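Local coordinates for putative transcriptional regulator (MarR/EmrR family) (Acinetobacter sp. ADP1, PDB 3NRV), which probably binds DNA as a dimeric transcription regulator of the MarR/EmrR family, at residues 124-128 with 129-133. Residues are numbered along the deposited sequence; the frame is centred on the assembly and turned at random.
Sequences EEFEE and AEKDQ
Glu130 reaches back along the start of its own helix to hold Glu127, the N-cap residue of helix 128-146, and it illustrates how a side chain in the first turn can take up the backbone N-H of the cap residue. Glu130 CB lies 3.3 Å from Glu127 O and 3.7 Å from CD2 of Phe126, approaching that ring obliquely. The chain then runs extended (chi2 176°), carrying the carboxylate back beyond the helix end. There Glu130 OE1 accepts Glu127 N at 2.8 Å through its anti lone pair, in an almost straight bond (170° at the hydrogen). The same oxygen accepts a hydrogen bond from a water that also donates to Glu125 O, so it is gripped twice. This is the N3-side half of a capping box. The carbonyl of Glu127 takes the first helical bond, from Lys131 N at 3.0 Å, and a weak one from Glu130 N.

On another flank, Lys131 passes its CG against CB of Phe126 (3.6 Å) and stretches on to the carboxylate of Glu128. That chain folds at chi2 (-55°), which turns Glu128 OE2 back to meet Lys131 NZ on its syn side at 2.8 Å, in a salt bridge. The Phe126 ring has the backbone N of Lys131 at its edge and is buried, with Leu141 of the second subunit packing on it and Lys140 of that subunit making a cation-pi contact.

The contact therefore joins the loop after helix 102-122 to the last helix, beside the dimer interface. Glu127 OE1 and Glu130 OE1, 4.2 Å apart, probably repel each other; the helix N-terminus and the bonds to Glu130 OE1 would probably offset this, while Lys131 pairs with Glu128.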
loop_
_atom_site.group_PDB
_atom_site.type_symbol
_atom_site.label_atom_id
_atom_site.label_comp_id
_atom_site.label_asym_id
_atom_site.label_seq_id
_atom_site.Cartn_x
_atom_site.Cartn_y
_atom_site.Cartn_z
ATOM N N GLU C 124 0.543 0.318 -19.314
ATOM C CA GLU C 124 0.768 -0.069 -20.721
ATOM C C GLU C 124 -0.453 0.029 -21.622
ATOM O O GLU C 124 -0.345 0.419 -22.781
ATOM C CB GLU C 124 1.237 -1.522 -20.792
ATOM C CG GLU C 124 2.693 -1.697 -20.701
ATOM C CD GLU C 124 3.081 -3.149 -20.766
ATOM O OE1 GLU C 124 2.203 -4.023 -20.562
ATOM O OE2 GLU C 124 4.273 -3.405 -21.013
ATOM N N GLU C 125 -1.599 -0.385 -21.098
ATOM C CA GLU C 125 -2.838 -0.399 -21.865
ATOM C C GLU C 125 -3.680 0.870 -21.725
ATOM O O GLU C 125 -4.827 0.892 -22.162
ATOM C CB GLU C 125 -3.699 -1.602 -21.457
ATOM C CG GLU C 125 -2.915 -2.893 -21.252
ATOM C CD GLU C 125 -2.272 -3.400 -22.530
ATOM O OE1 GLU C 125 -2.635 -2.905 -23.619
ATOM O OE2 GLU C 125 -1.396 -4.290 -22.447
ATOM N N PHE C 126 -3.137 1.916 -21.111
ATOM C CA PHE C 126 -3.912 3.140 -20.920
ATOM C C PHE C 126 -3.619 4.120 -22.043
ATOM O O PHE C 126 -2.464 4.338 -22.384
ATOM C CB PHE C 126 -3.544 3.825 -19.595
ATOM C CG PHE C 126 -4.231 3.246 -18.372
ATOM C CD1 PHE C 126 -4.031 1.928 -17.994
ATOM C CD2 PHE C 126 -5.034 4.051 -17.577
ATOM C CE1 PHE C 126 -4.650 1.415 -16.856
ATOM C CE2 PHE C 126 -5.662 3.544 -16.439
ATOM C CZ PHE C 126 -5.470 2.229 -16.080
ATOM N N GLU C 127 -4.660 4.732 -22.592
ATOM C CA GLU C 127 -4.471 5.898 -23.453
ATOM C C GLU C 127 -4.130 7.095 -22.574
ATOM O O GLU C 127 -4.431 7.096 -21.368
ATOM C CB GLU C 127 -5.751 6.189 -24.234
ATOM C CG GLU C 127 -6.271 5.002 -25.012
ATOM C CD GLU C 127 -7.479 5.354 -25.851
ATOM O OE1 GLU C 127 -8.504 4.642 -25.753
ATOM O OE2 GLU C 127 -7.403 6.351 -26.601
ATOM N N GLU C 128 -3.528 8.119 -23.170
ATOM C CA GLU C 128 -3.112 9.301 -22.417
ATOM C C GLU C 128 -4.232 9.917 -21.575
ATOM O O GLU C 128 -4.019 10.255 -20.414
ATOM C CB GLU C 128 -2.473 10.346 -23.332
ATOM C CG GLU C 128 -1.111 9.913 -23.862
ATOM C CD GLU C 128 -0.156 9.536 -22.740
ATOM O OE1 GLU C 128 0.086 10.393 -21.861
ATOM O OE2 GLU C 128 0.344 8.386 -22.729
ATOM N N ALA C 129 -5.422 10.047 -22.149
ATOM C CA ALA C 129 -6.550 10.623 -21.426
ATOM C C ALA C 129 -7.044 9.714 -20.290
ATOM O O ALA C 129 -7.633 10.189 -19.320
ATOM C CB ALA C 129 -7.690 10.939 -22.388
ATOM N N GLU C 130 -6.828 8.411 -20.427
ATOM C CA GLU C 130 -7.225 7.474 -19.376
ATOM C C GLU C 130 -6.295 7.638 -18.190
ATOM O O GLU C 130 -6.734 7.625 -17.046
ATOM C CB GLU C 130 -7.197 6.035 -19.887
ATOM C CG GLU C 130 -8.400 5.715 -20.762
ATOM C CD GLU C 130 -8.337 4.324 -21.350
ATOM O OE1 GLU C 130 -7.249 3.910 -21.817
ATOM O OE2 GLU C 130 -9.383 3.646 -21.339
ATOM N N LYS C 131 -5.003 7.803 -18.468
ATOM C CA LYS C 131 -4.051 8.111 -17.404
ATOM C C LYS C 131 -4.454 9.397 -16.698
ATOM O O LYS C 131 -4.499 9.437 -15.467
ATOM C CB LYS C 131 -2.622 8.229 -17.932
ATOM C CG LYS C 131 -2.074 6.963 -18.564
ATOM C CD LYS C 131 -0.653 7.223 -19.086
ATOM C CE LYS C 131 -0.247 6.244 -20.169
ATOM N NZ LYS C 131 1.108 6.555 -20.707
ATOM N N ASP C 132 -4.741 10.459 -17.464
ATOM C CA ASP C 132 -5.158 11.725 -16.825
ATOM C C ASP C 132 -6.418 11.540 -15.976
ATOM O O ASP C 132 -6.505 12.025 -14.836
ATOM C CB ASP C 132 -5.396 12.839 -17.859
ATOM C CG ASP C 132 -4.097 13.404 -18.427
ATOM O OD1 ASP C 132 -3.020 13.201 -17.828
ATOM O OD2 ASP C 132 -4.155 14.059 -19.488
ATOM N N GLN C 133 -7.395 10.840 -16.541
ATOM C CA GLN C 133 -8.628 10.552 -15.826
ATOM C C GLN C 133 -8.353 9.778 -14.523
ATOM O O GLN C 133 -8.985 10.035 -13.497
ATOM C CB GLN C 133 -9.569 9.744 -16.713
ATOM C CG GLN C 133 -10.868 9.338 -16.046
ATOM C CD GLN C 133 -11.780 10.508 -15.764
ATOM O OE1 GLN C 133 -11.593 11.244 -14.789
ATOM N NE2 GLN C 133 -12.787 10.681 -16.606
HETATM O O HOH W 1 -7.400 1.830 -23.644
HETATM O O HOH W 2 -1.109 11.609 -19.165
#